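DUF3501 family protein (Burkholderia pseudomallei K96243, PDB 3FJV) is of unknown function; its chain combines a long antiparallel sheet with helices and pairs with a second copy of itself. Local coordinates at residues 4-9 with 69-74; 8-13 with 54-59; 88-93 with 144-149; 49-54 with 80-85; 115-120 with 163-168. All blocks are in the same frame, centred on the assembly; numbering follows the deposited sequence.

Contact 1: 4-9 with 69-74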
# COMPACT_ATOMS: atom_id res chain seq x y z
N LEU A 4 -14.13 21.19 0.17
CA LEU A 4 -14.77 20.80 1.42
C LEU A 4 -13.97 21.44 2.52
O LEU A 4 -12.75 21.55 2.40
CB LEU A 4 -14.74 19.28 1.61
CG LEU A 4 -15.62 18.37 0.76
CD1 LEU A 4 -15.30 16.93 1.13
CD2 LEU A 4 -17.12 18.71 0.94
N THR A 5 -14.66 21.81 3.59
CA THR A 5 -14.07 22.42 4.77
C THR A 5 -14.53 21.63 5.99
O THR A 5 -15.42 20.76 5.87
CB THR A 5 -14.58 23.87 4.90
OG1 THR A 5 -15.90 23.85 5.44
CG2 THR A 5 -14.61 24.55 3.52
N ARG A 6 -14.00 21.93 7.17
CA ARG A 6 -14.44 21.23 8.39
C ARG A 6 -15.96 21.36 8.60
O ARG A 6 -16.60 20.46 9.11
CB ARG A 6 -13.67 21.71 9.64
CG ARG A 6 -12.21 21.25 9.69
CD ARG A 6 -11.62 21.43 11.08
NE ARG A 6 -11.64 22.82 11.53
CZ ARG A 6 -10.75 23.76 11.19
NH1 ARG A 6 -9.74 23.48 10.36
NH2 ARG A 6 -10.89 24.99 11.68
N ASP A 7 -16.53 22.48 8.18
CA ASP A 7 -17.99 22.69 8.27
C ASP A 7 -18.82 21.91 7.26
O ASP A 7 -20.05 21.85 7.37
CB ASP A 7 -18.30 24.17 8.09
CG ASP A 7 -17.63 25.01 9.13
OD1 ASP A 7 -17.43 24.49 10.28
OD2 ASP A 7 -17.31 26.16 8.79
N SER A 8 -18.17 21.32 6.28
CA SER A 8 -18.86 20.46 5.33
C SER A 8 -19.09 19.05 5.88
O SER A 8 -19.80 18.26 5.26
CB SER A 8 -18.03 20.34 4.04
OG SER A 8 -17.57 21.61 3.65
N LEU A 9 -18.45 18.73 7.01
CA LEU A 9 -18.46 17.39 7.57
C LEU A 9 -19.39 17.26 8.76
O LEU A 9 -19.59 18.18 9.53
CB LEU A 9 -17.06 17.04 8.04
CG LEU A 9 -15.93 17.14 7.03
CD1 LEU A 9 -14.58 16.77 7.70
CD2 LEU A 9 -16.23 16.23 5.83
N GLY A 69 -6.68 17.30 13.58
CA GLY A 69 -6.83 15.95 13.03
C GLY A 69 -7.88 15.85 11.93
O GLY A 69 -7.68 15.14 10.94
N ILE A 70 -9.01 16.51 12.13
CA ILE A 70 -9.99 16.63 11.05
C ILE A 70 -9.35 17.31 9.84
O ILE A 70 -9.44 16.83 8.72
CB ILE A 70 -11.27 17.39 11.48
CG1 ILE A 70 -12.00 16.60 12.59
CG2 ILE A 70 -12.16 17.64 10.26
CD1 ILE A 70 -12.91 17.41 13.50
N GLN A 71 -8.67 18.43 10.05
CA GLN A 71 -8.08 19.18 8.94
C GLN A 71 -7.07 18.34 8.18
O GLN A 71 -7.00 18.41 6.95
CB GLN A 71 -7.41 20.49 9.39
CG GLN A 71 -7.04 21.45 8.22
CD GLN A 71 -8.26 21.78 7.36
OE1 GLN A 71 -9.26 22.23 7.89
NE2 GLN A 71 -8.15 21.59 6.03
N ALA A 72 -6.31 17.52 8.91
CA ALA A 72 -5.29 16.67 8.31
C ALA A 72 -5.92 15.63 7.37
O ALA A 72 -5.33 15.28 6.36
CB ALA A 72 -4.43 16.00 9.41
N GLU A 73 -7.12 15.12 7.71
CA GLU A 73 -7.77 14.20 6.77
C GLU A 73 -8.31 14.93 5.56
O GLU A 73 -8.20 14.44 4.45
CB GLU A 73 -8.89 13.40 7.44
CG GLU A 73 -8.49 12.58 8.66
CD GLU A 73 -7.30 11.65 8.39
OE1 GLU A 73 -7.03 11.27 7.22
OE2 GLU A 73 -6.64 11.30 9.39
N LEU A 74 -8.92 16.11 5.75
CA LEU A 74 -9.34 16.94 4.59
C LEU A 74 -8.17 17.17 3.63
O LEU A 74 -8.28 17.05 2.37
CB LEU A 74 -9.91 18.28 5.11
CG LEU A 74 -11.38 18.31 5.56
CD1 LEU A 74 -11.64 19.56 6.40
CD2 LEU A 74 -12.38 18.26 4.38
O HOH W 1 -10.14 22.08 3.84
O HOH W 2 -11.63 23.49 7.01

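Contact 2: 8-13 with 54-59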
# COMPACT_ATOMS: atom_id res chain seq x y z
N SER A 8 -18.17 21.32 6.28
CA SER A 8 -18.86 20.46 5.33
C SER A 8 -19.09 19.05 5.88
O SER A 8 -19.80 18.26 5.26
CB SER A 8 -18.03 20.34 4.04
OG SER A 8 -17.57 21.61 3.65
N LEU A 9 -18.45 18.73 7.01
CA LEU A 9 -18.46 17.39 7.57
C LEU A 9 -19.39 17.26 8.76
O LEU A 9 -19.59 18.18 9.53
CB LEU A 9 -17.06 17.04 8.04
CG LEU A 9 -15.93 17.14 7.03
CD1 LEU A 9 -14.58 16.77 7.70
CD2 LEU A 9 -16.23 16.23 5.83
N LEU A 10 -19.98 16.09 8.90
CA LEU A 10 -20.71 15.74 10.09
C LEU A 10 -19.74 15.46 11.24
O LEU A 10 -18.57 15.10 11.04
CB LEU A 10 -21.58 14.51 9.81
CG LEU A 10 -22.63 14.67 8.72
CD1 LEU A 10 -23.42 13.41 8.58
CD2 LEU A 10 -23.56 15.87 8.99
N THR A 11 -20.23 15.63 12.45
CA THR A 11 -19.48 15.20 13.61
C THR A 11 -19.49 13.69 13.63
O THR A 11 -20.29 13.04 12.94
CB THR A 11 -20.17 15.68 14.87
OG1 THR A 11 -21.52 15.19 14.85
CG2 THR A 11 -20.17 17.22 14.98
N LEU A 12 -18.66 13.10 14.49
CA LEU A 12 -18.61 11.64 14.64
C LEU A 12 -20.00 11.12 15.03
O LEU A 12 -20.46 10.11 14.55
CB LEU A 12 -17.58 11.23 15.72
CG LEU A 12 -16.09 11.45 15.43
CD1 LEU A 12 -15.17 10.97 16.59
CD2 LEU A 12 -15.65 10.77 14.11
N GLU A 13 -20.64 11.82 15.96
CA GLU A 13 -21.94 11.43 16.43
C GLU A 13 -23.01 11.45 15.34
O GLU A 13 -23.83 10.52 15.25
CB GLU A 13 -22.35 12.39 17.58
CG GLU A 13 -23.79 12.25 18.01
CD GLU A 13 -24.19 13.19 19.13
OE1 GLU A 13 -23.34 13.96 19.63
OE2 GLU A 13 -25.38 13.14 19.48
N GLN A 54 -15.43 9.13 2.12
CA GLN A 54 -14.18 8.60 2.56
C GLN A 54 -13.69 9.31 3.82
O GLN A 54 -13.11 8.68 4.70
CB GLN A 54 -13.13 8.66 1.45
CG GLN A 54 -13.30 7.56 0.42
CD GLN A 54 -12.47 7.77 -0.81
OE1 GLN A 54 -12.98 8.23 -1.88
NE2 GLN A 54 -11.21 7.47 -0.69
N ILE A 55 -13.83 10.63 3.84
CA ILE A 55 -13.39 11.42 5.01
C ILE A 55 -14.21 11.02 6.23
O ILE A 55 -13.68 10.73 7.29
CB ILE A 55 -13.43 12.95 4.79
CG1 ILE A 55 -12.46 13.38 3.69
CG2 ILE A 55 -13.11 13.69 6.10
CD1 ILE A 55 -12.80 14.74 3.11
N HIS A 56 -15.52 10.95 6.06
CA HIS A 56 -16.37 10.51 7.16
C HIS A 56 -15.93 9.12 7.69
O HIS A 56 -15.86 8.89 8.92
CB HIS A 56 -17.83 10.49 6.70
CG HIS A 56 -18.51 11.83 6.67
ND1 HIS A 56 -19.55 12.10 5.81
CD2 HIS A 56 -18.36 12.94 7.43
CE1 HIS A 56 -20.03 13.31 6.06
NE2 HIS A 56 -19.33 13.84 7.04
N GLU A 57 -15.65 8.22 6.78
CA GLU A 57 -15.24 6.87 7.11
C GLU A 57 -13.90 6.84 7.87
O GLU A 57 -13.78 6.20 8.93
CB GLU A 57 -15.19 6.00 5.83
CG GLU A 57 -16.56 5.43 5.37
CD GLU A 57 -17.17 4.52 6.40
OE1 GLU A 57 -16.54 3.48 6.71
OE2 GLU A 57 -18.23 4.85 6.94
N MSE A 58 -12.94 7.61 7.40
CA MSE A 58 -11.68 7.70 8.10
C MSE A 58 -11.83 8.24 9.52
O MSE A 58 -11.31 7.65 10.47
CB MSE A 58 -10.69 8.60 7.35
CG MSE A 58 -9.25 8.69 8.02
SE MSE A 58 -8.12 7.18 7.82
CE MSE A 58 -7.12 7.72 6.22
N LEU A 59 -12.52 9.37 9.64
CA LEU A 59 -12.79 9.97 10.94
C LEU A 59 -13.52 8.99 11.87
O LEU A 59 -13.14 8.87 13.04
CB LEU A 59 -13.57 11.27 10.79
CG LEU A 59 -12.92 12.38 9.95
CD1 LEU A 59 -13.87 13.58 9.74
CD2 LEU A 59 -11.56 12.82 10.51

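Contact 3: 88-93 with 144-149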
# COMPACT_ATOMS: atom_id res chain seq x y z
N LYS A 88 -10.41 13.47 -11.50
CA LYS A 88 -9.60 12.81 -10.49
C LYS A 88 -10.15 11.40 -10.26
O LYS A 88 -11.36 11.23 -10.21
CB LYS A 88 -9.58 13.60 -9.16
CG LYS A 88 -9.15 15.08 -9.22
CD LYS A 88 -7.75 15.27 -9.62
CE LYS A 88 -7.31 16.76 -9.49
NZ LYS A 88 -7.26 17.24 -8.09
N ALA A 89 -9.27 10.40 -10.10
CA ALA A 89 -9.65 9.00 -9.91
C ALA A 89 -8.68 8.25 -8.96
O ALA A 89 -7.50 8.59 -8.84
CB ALA A 89 -9.81 8.24 -11.27
N THR A 90 -9.24 7.36 -8.18
CA THR A 90 -8.49 6.40 -7.41
C THR A 90 -8.41 5.13 -8.27
O THR A 90 -9.44 4.59 -8.71
CB THR A 90 -9.17 6.10 -6.04
OG1 THR A 90 -9.22 7.31 -5.26
CG2 THR A 90 -8.38 5.03 -5.29
N LEU A 91 -7.18 4.70 -8.52
CA LEU A 91 -6.90 3.46 -9.24
C LEU A 91 -6.56 2.39 -8.21
O LEU A 91 -5.69 2.60 -7.34
CB LEU A 91 -5.72 3.62 -10.20
CG LEU A 91 -5.21 2.39 -10.99
CD1 LEU A 91 -6.13 1.89 -12.08
CD2 LEU A 91 -3.85 2.70 -11.67
N GLN A 92 -7.20 1.24 -8.34
CA GLN A 92 -6.90 0.10 -7.47
C GLN A 92 -6.52 -1.08 -8.34
O GLN A 92 -7.14 -1.33 -9.35
CB GLN A 92 -8.07 -0.26 -6.56
CG GLN A 92 -8.33 0.84 -5.51
CD GLN A 92 -9.13 0.35 -4.32
OE1 GLN A 92 -8.68 -0.55 -3.58
NE2 GLN A 92 -10.31 0.94 -4.11
N ILE A 93 -5.46 -1.77 -7.93
CA ILE A 93 -4.96 -2.96 -8.59
C ILE A 93 -5.33 -4.09 -7.65
O ILE A 93 -4.93 -4.05 -6.48
CB ILE A 93 -3.42 -2.87 -8.74
CG1 ILE A 93 -3.04 -1.64 -9.57
CG2 ILE A 93 -2.83 -4.13 -9.43
CD1 ILE A 93 -1.57 -1.21 -9.37
N VAL A 144 -2.78 1.04 -4.70
CA VAL A 144 -3.70 2.22 -4.79
C VAL A 144 -2.94 3.47 -5.25
O VAL A 144 -1.94 3.83 -4.67
CB VAL A 144 -4.44 2.50 -3.49
CG1 VAL A 144 -5.43 3.68 -3.64
CG2 VAL A 144 -5.21 1.25 -3.02
N HIS A 145 -3.45 4.14 -6.28
CA HIS A 145 -2.83 5.36 -6.80
C HIS A 145 -3.90 6.44 -6.97
O HIS A 145 -5.06 6.13 -7.17
CB HIS A 145 -2.21 5.06 -8.15
CG HIS A 145 -1.08 4.08 -8.07
ND1 HIS A 145 0.23 4.47 -7.86
CD2 HIS A 145 -1.06 2.72 -8.18
CE1 HIS A 145 1.00 3.40 -7.82
NE2 HIS A 145 0.25 2.33 -8.04
N PHE A 146 -3.50 7.70 -6.83
CA PHE A 146 -4.38 8.85 -7.05
C PHE A 146 -4.02 9.46 -8.39
O PHE A 146 -2.85 9.84 -8.62
CB PHE A 146 -4.17 9.85 -5.91
CG PHE A 146 -4.71 9.42 -4.55
CD1 PHE A 146 -5.53 8.30 -4.38
CD2 PHE A 146 -4.43 10.21 -3.42
CE1 PHE A 146 -6.02 7.94 -3.14
CE2 PHE A 146 -4.92 9.84 -2.16
CZ PHE A 146 -5.74 8.69 -2.05
N LEU A 147 -4.97 9.48 -9.33
CA LEU A 147 -4.69 9.96 -10.67
C LEU A 147 -5.41 11.30 -10.97
O LEU A 147 -6.54 11.57 -10.46
CB LEU A 147 -5.11 8.92 -11.70
CG LEU A 147 -4.64 7.48 -11.57
CD1 LEU A 147 -5.15 6.63 -12.80
CD2 LEU A 147 -3.17 7.36 -11.37
N ARG A 148 -4.79 12.11 -11.84
CA ARG A 148 -5.35 13.36 -12.33
C ARG A 148 -5.33 13.30 -13.87
O ARG A 148 -4.31 13.00 -14.44
CB ARG A 148 -4.48 14.52 -11.84
CG ARG A 148 -4.70 15.87 -12.48
CD ARG A 148 -4.00 16.99 -11.69
NE ARG A 148 -2.55 17.12 -11.90
CZ ARG A 148 -1.99 17.77 -12.92
NH1 ARG A 148 -2.76 18.28 -13.89
NH2 ARG A 148 -0.66 17.85 -13.02
N PHE A 149 -6.44 13.59 -14.53
CA PHE A 149 -6.47 13.68 -15.98
C PHE A 149 -6.83 15.12 -16.35
O PHE A 149 -7.93 15.57 -16.06
CB PHE A 149 -7.58 12.75 -16.52
CG PHE A 149 -7.33 11.28 -16.31
CD1 PHE A 149 -6.60 10.53 -17.22
CD2 PHE A 149 -7.93 10.62 -15.22
CE1 PHE A 149 -6.40 9.17 -17.02
CE2 PHE A 149 -7.76 9.27 -15.05
CZ PHE A 149 -6.98 8.55 -15.94

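Contact 4: 49-54 with 80-85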
# COMPACT_ATOMS: atom_id res chain seq x y z
N THR A 49 -19.46 13.55 -3.30
CA THR A 49 -20.08 12.42 -2.62
C THR A 49 -19.04 11.35 -2.20
O THR A 49 -19.05 10.91 -1.07
CB THR A 49 -21.17 11.83 -3.48
OG1 THR A 49 -22.20 12.82 -3.72
CG2 THR A 49 -21.77 10.61 -2.81
N THR A 50 -18.21 10.93 -3.13
CA THR A 50 -17.24 9.89 -2.88
C THR A 50 -16.18 10.35 -1.89
O THR A 50 -15.75 9.55 -1.04
CB THR A 50 -16.55 9.33 -4.15
OG1 THR A 50 -15.75 10.34 -4.78
CG2 THR A 50 -17.58 8.78 -5.17
N ILE A 51 -15.79 11.62 -1.97
CA ILE A 51 -14.70 12.15 -1.12
C ILE A 51 -15.21 12.39 0.33
O ILE A 51 -14.58 11.94 1.28
CB ILE A 51 -14.03 13.43 -1.74
CG1 ILE A 51 -13.40 13.08 -3.10
CG2 ILE A 51 -12.90 13.93 -0.76
CD1 ILE A 51 -12.99 14.30 -3.96
N ARG A 52 -16.35 13.06 0.48
CA ARG A 52 -16.99 13.29 1.78
C ARG A 52 -17.20 12.00 2.57
O ARG A 52 -16.89 11.94 3.77
CB ARG A 52 -18.29 14.05 1.57
CG ARG A 52 -18.97 14.61 2.75
CD ARG A 52 -19.89 15.76 2.36
NE ARG A 52 -20.63 16.22 3.52
CZ ARG A 52 -21.76 15.68 3.97
NH1 ARG A 52 -22.37 14.71 3.30
NH2 ARG A 52 -22.30 16.12 5.10
N TYR A 53 -17.65 10.97 1.88
CA TYR A 53 -17.80 9.64 2.46
C TYR A 53 -16.47 9.07 2.95
O TYR A 53 -16.37 8.59 4.07
CB TYR A 53 -18.39 8.70 1.43
CG TYR A 53 -18.48 7.26 1.88
CD1 TYR A 53 -19.43 6.88 2.82
CD2 TYR A 53 -17.66 6.28 1.36
CE1 TYR A 53 -19.54 5.57 3.26
CE2 TYR A 53 -17.80 4.92 1.76
CZ TYR A 53 -18.73 4.59 2.71
OH TYR A 53 -18.91 3.29 3.12
N GLN A 54 -15.43 9.13 2.12
CA GLN A 54 -14.18 8.60 2.56
C GLN A 54 -13.69 9.31 3.82
O GLN A 54 -13.11 8.68 4.70
CB GLN A 54 -13.13 8.66 1.45
CG GLN A 54 -13.30 7.56 0.42
CD GLN A 54 -12.47 7.77 -0.81
OE1 GLN A 54 -12.98 8.23 -1.88
NE2 GLN A 54 -11.21 7.47 -0.69
N LEU A 80 -7.96 14.20 -4.40
CA LEU A 80 -9.07 13.65 -5.15
C LEU A 80 -10.10 14.69 -5.67
O LEU A 80 -11.03 14.30 -6.43
CB LEU A 80 -9.76 12.54 -4.36
CG LEU A 80 -8.88 11.43 -3.78
CD1 LEU A 80 -9.69 10.35 -3.07
CD2 LEU A 80 -8.03 10.86 -4.91
N VAL A 81 -9.99 15.94 -5.23
CA VAL A 81 -10.98 16.96 -5.56
C VAL A 81 -10.79 17.51 -6.99
O VAL A 81 -9.75 18.09 -7.31
CB VAL A 81 -10.94 18.09 -4.52
CG1 VAL A 81 -11.97 19.16 -4.87
CG2 VAL A 81 -11.19 17.50 -3.11
N PRO A 82 -11.78 17.30 -7.88
CA PRO A 82 -11.67 17.91 -9.22
C PRO A 82 -11.70 19.45 -9.18
O PRO A 82 -12.28 20.03 -8.29
CB PRO A 82 -12.82 17.29 -10.01
CG PRO A 82 -13.66 16.65 -9.09
CD PRO A 82 -13.06 16.58 -7.72
N ASP A 83 -11.00 20.11 -10.07
CA ASP A 83 -10.80 21.52 -9.87
C ASP A 83 -11.40 22.38 -10.95
O ASP A 83 -11.23 23.61 -10.90
CB ASP A 83 -9.33 21.86 -9.73
CG ASP A 83 -8.53 21.42 -10.89
OD1 ASP A 83 -9.13 21.16 -11.98
OD2 ASP A 83 -7.30 21.31 -10.71
N GLY A 84 -12.08 21.79 -11.93
CA GLY A 84 -12.58 22.56 -13.06
C GLY A 84 -12.10 22.05 -14.43
O GLY A 84 -12.85 22.05 -15.37
N SER A 85 -10.84 21.64 -14.50
CA SER A 85 -10.23 21.21 -15.73
C SER A 85 -9.62 19.82 -15.68
O SER A 85 -8.96 19.40 -16.62
CB SER A 85 -9.18 22.23 -16.14
OG SER A 85 -9.79 23.35 -16.78

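Contact 5: 115-120 with 163-168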
# COMPACT_ATOMS: atom_id res chain seq x y z
N VAL A 115 -2.18 4.71 -17.92
CA VAL A 115 -3.63 4.75 -18.09
C VAL A 115 -3.98 6.05 -18.76
O VAL A 115 -3.59 7.10 -18.32
CB VAL A 115 -4.38 4.65 -16.72
CG1 VAL A 115 -5.89 5.00 -16.89
CG2 VAL A 115 -4.17 3.24 -16.11
N PHE A 116 -4.76 5.98 -19.82
CA PHE A 116 -5.16 7.17 -20.58
C PHE A 116 -6.62 7.22 -20.92
O PHE A 116 -7.27 6.18 -21.09
CB PHE A 116 -4.35 7.29 -21.87
CG PHE A 116 -4.61 6.18 -22.86
CD1 PHE A 116 -3.93 5.00 -22.76
CD2 PHE A 116 -5.53 6.33 -23.89
CE1 PHE A 116 -4.13 3.97 -23.65
CE2 PHE A 116 -5.76 5.29 -24.78
CZ PHE A 116 -5.05 4.10 -24.66
N LEU A 117 -7.15 8.45 -21.04
CA LEU A 117 -8.51 8.71 -21.51
C LEU A 117 -8.45 9.29 -22.91
O LEU A 117 -7.50 10.00 -23.25
CB LEU A 117 -9.17 9.82 -20.63
CG LEU A 117 -9.75 9.58 -19.27
CD1 LEU A 117 -10.14 10.88 -18.58
CD2 LEU A 117 -10.97 8.71 -19.42
N ARG A 118 -9.50 9.10 -23.71
CA ARG A 118 -9.62 9.82 -24.97
C ARG A 118 -11.05 10.28 -25.18
O ARG A 118 -11.97 9.46 -25.24
CB ARG A 118 -9.17 8.96 -26.15
CG ARG A 118 -9.06 9.75 -27.45
CD ARG A 118 -9.02 8.88 -28.69
NE ARG A 118 -7.68 8.45 -29.06
CZ ARG A 118 -6.98 8.97 -30.06
NH1 ARG A 118 -7.48 9.96 -30.80
NH2 ARG A 118 -5.76 8.49 -30.33
N VAL A 119 -11.26 11.61 -25.27
CA VAL A 119 -12.59 12.18 -25.54
C VAL A 119 -12.76 12.22 -27.03
O VAL A 119 -12.01 12.89 -27.73
CB VAL A 119 -12.75 13.63 -25.03
CG1 VAL A 119 -14.14 14.16 -25.39
CG2 VAL A 119 -12.50 13.72 -23.56
N ASP A 120 -13.73 11.48 -27.56
CA ASP A 120 -13.96 11.48 -29.03
C ASP A 120 -12.65 11.26 -29.80
O ASP A 120 -11.90 10.36 -29.48
CB ASP A 120 -14.63 12.83 -29.41
CG ASP A 120 -15.39 12.79 -30.74
OD1 ASP A 120 -15.95 11.73 -31.09
OD2 ASP A 120 -15.42 13.84 -31.43
N ALA A 163 -20.07 13.39 -26.15
CA ALA A 163 -19.21 12.61 -27.04
C ALA A 163 -18.79 11.34 -26.32
O ALA A 163 -18.88 11.28 -25.11
CB ALA A 163 -17.96 13.38 -27.49
N PRO A 164 -18.32 10.34 -27.05
CA PRO A 164 -17.80 9.09 -26.42
C PRO A 164 -16.55 9.37 -25.64
O PRO A 164 -15.77 10.22 -26.07
CB PRO A 164 -17.45 8.20 -27.61
CG PRO A 164 -18.08 8.78 -28.78
CD PRO A 164 -18.48 10.20 -28.51
N LEU A 165 -16.40 8.72 -24.48
CA LEU A 165 -15.18 8.76 -23.71
C LEU A 165 -14.63 7.34 -23.58
O LEU A 165 -15.35 6.43 -23.17
CB LEU A 165 -15.45 9.34 -22.34
CG LEU A 165 -14.29 9.47 -21.38
CD1 LEU A 165 -13.18 10.36 -21.92
CD2 LEU A 165 -14.85 9.99 -20.04
N SER A 166 -13.37 7.16 -23.95
CA SER A 166 -12.73 5.84 -23.94
C SER A 166 -11.56 5.86 -22.96
O SER A 166 -10.94 6.93 -22.73
CB SER A 166 -12.26 5.50 -25.39
OG SER A 166 -13.40 5.40 -26.22
N ILE A 167 -11.26 4.69 -22.38
CA ILE A 167 -10.14 4.52 -21.46
C ILE A 167 -9.30 3.32 -21.90
O ILE A 167 -9.83 2.28 -22.35
CB ILE A 167 -10.61 4.36 -20.01
CG1 ILE A 167 -9.45 4.40 -19.02
CG2 ILE A 167 -11.38 3.07 -19.81
CD1 ILE A 167 -9.95 4.43 -17.60
N GLY A 168 -7.99 3.47 -21.83
CA GLY A 168 -7.05 2.41 -22.21
C GLY A 168 -5.84 2.34 -21.29
O GLY A 168 -5.70 3.12 -20.35
O HOH W 3 -13.44 8.09 -27.26

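Contact 1: 4-9 with 69-74
I70, the first residue of 69-74 to touch 4-9, presents its branch methyl CG2, which lies 3.6 Å from L9 CD1 and 3.7 Å from R6 CG. The two hydrocarbon chains of L9 and I70 slide past each other in opposite directions, while the aliphatic part of R6 crosses I70 nearly at a right angle. Next along the helix, Q71 has a bent side chain: CG is anti to the backbone N (chi1 -167°) and the chain folds at chi2, which carries OE1 to 2.8 Å from R6 NH1. That bond is weak, its angle at hydrogen only 121°, and the amide and guanidinium planes stand almost perpendicular. Water strengthens the polar join. One molecule takes R6 N and gives to Q71 OE1; another links L4 O with Q71 NE2, which also bonds D75. An amide, both donor and acceptor, suits this place. L74 packs against the loop through both methyls, CD1 3.4 Å from R6 N and CD2 3.8 Å from L4 CB, its CG meeting L9 CD1 tip to tip. Leucine's two branches can serve two neighbours. This N-terminal loop, ahead of helix 12-30, packs on one side of helix 67-77 and also touches helix 48-62, L4 on E48 and L9 on I55.

Contact 2: 8-13 with 54-59
The imidazole of H56 meets the backbone of L9 and L10 at its edge: L10 N donates to NE2 over 3.0 Å at an angle of 161°, tilted 15° from the ring plane, and the carbonyl carbon of L9 also sits in plane there. L9 CA approaches obliquely, while the ring of Y15 stacks with the imidazole. This is loop-on-helix packing, in which the extended loop leading into helix 12-30 packs on helix 48-62 and T11 takes the N-cap position, its OG1 holding A14 N. Histidine suits its place because a ring nitrogen can answer a main-chain N-H; the L10 side chain packs beside the same nitrogen, CB 3.6 Å from NE2, with CG near CE1. L9 sends its two methyls among the helix side chains, and CD1 lies 3.8 Å from I55 CG2 and 3.9 Å from L59 CD1, crossing both side chains at about a right angle. Aliphatic residues one turn apart on a helix line up to receive such a leucine. Elsewhere on this helix, E57 bonds Y15 and forms a salt bridge with R19, both of helix 12-30. Where that helix begins, L12 CD2 rests against main chain as well as side chain, 3.9 Å from L59 CB and just 3.3 Å from L59 O.

Contact 3: 88-93 with 144-149
K88 to Q92 pair with R148 to V144 in antiparallel register, the strand axes 4.7 Å apart and their directions 154° from one another. A89 and L147 form one hydrogen-bonded pair, L91 and H145 the other. In the first, L147 N reaches A89 O over 2.7 Å almost in line with the carbonyl, whereas A89 N comes to L147 O at a tilt, over 3.0 Å. Three CA-H...O contacts, among them V144 CA to L91 O, fill the spaces between these bonds.

On the face of T90 and F146, T90 lies beside F146 and Q92 beside V144, while T90 passes V144 at a slant, CG2 3.6 Å from CG1. T90 OG1 approaches the phenyl ring obliquely while bonding E46. Beta-branched residues suit so extended a backbone. These are central strands of the eight-stranded antiparallel sheet, with 41-45 flanking 86-93 and 125-129 flanking 144-150. R102 of the second subunit makes a cation-pi contact with F146. K88 and R148 touch through their chains, CE to CD 4.0 Å, and part at their ends: NZ is held by the carbonyls of P79 and V81, and the guanidinium by E131 and E150.

The face of A89 and L91 is largely apolar, with L91 CB 4.0 Å from L147 CD1. A89, a small residue, leaves room for F149, whose ring turns its edge to the CB. H145, its ND1 bonded to D130, likewise offers its edge to I93 CD1, 4.1 Å from CD2.

Contact 4: 49-54 with 80-85
A methyl pressed against a main-chain carbonyl marks this contact: I51 CD1 stands 3.2 Å from L80 O, closer than it comes to any side chain across the contact. The motif is a helix resting on an irregular connection, for I51 and Q54 belong to helix 48-62 and L80 to S85 lie in the link between helix 67-77 and strand 86-93. I51 bears most of the packing. Its CG1 is anti to the carbonyl carbon (chi1 -61°) and the chain continues extended, a shape that carries CD1 straight out from the helix. There it meets three successive residues, with L80 CB at 3.7 Å, V81 CG2 at 3.8 Å and P82 CD at 4.4 Å. An isoleucine suits a helix face buried in this way, since it is wholly apolar and has a long slim branch. The side chains of I51 and L80 cross obliquely, while L80 CD1 rests near the amide end of Q54, one turn further along the helix, and meets that chain about at right angles. Beyond these residues L80 also packs on F146 of strand 144-150, and the carbonyl of V81 accepts from K88, so the link is held on its sheet side as well. Further on the chain turns sharply. At the backbone angles of G84 (phi 124°) a CB would jam against the carbonyl O of D83, which calls for glycine. D83 closes an Asx turn around it: OD1 accepts from S85 N over 3.1 Å, at a nearly straight 169°.

Contact 5: 115-120 with 163-168
Main-chain hydrogen bonds come first: F116 pairs with G168 and R118 with S166, each by two bonds, in an antiparallel register with strand directions 161° apart. They are not alike. G168 N lies nearly in line with the carbonyl of F116, while F116 N stands well above the carbonyl plane of G168, at 3.1 Å from its O. D120 N adds a fifth bond, to P164 O at 2.8 Å, carrying the pairing past the strand end. A water also bonds R118 O and S166 OG.

A CH-pi contact is the second kind. F116 holds CG between the backbone N and carbonyl carbon (chi1 65°), which lays its ring over the neighbouring strand, with G168 CA 3.9 Å from the centroid. Glycine suits the spot, as a CB there would strike the ring.

Apolar packing fills the other face: L165 CD1 touches L117 CD2 at 3.7 Å and V119 CG2 at 3.8 Å. Helix 153-160 covers V119 and L165, and its K158 makes a salt bridge with D120; strand 34-37 packs on V115 and I167. The chemistry implies a two-sided strand pair near one end of the sheet, apolar on the face of L117 and L165, mixed on that of R118 and S166, where water can join the backbone bonding.

How the contacts relate
Contacts 1 and 2 leave from the same N-terminal stretch, sharing S8 and L9: contact 2 closes a loop to helix 48-62, and contact 1 a longer one to helix 67-77. Contact 4 crosses both, since it opens on helix 48-62 and closes only after helix 67-77, at the link leading into strand 86-93. Contact 3 follows in series, yet touches contact 4 through K88 and F146, so helices and sheet meet there. Contact 5 crosses contact 3: strand 115-119 lies between 88-93 and 144-149 in sequence, while 163-168 comes after both. F149 packs on V115 and L117, joining the sheet's middle to its far part, about 33 Å between centres from contacts 1 and 2.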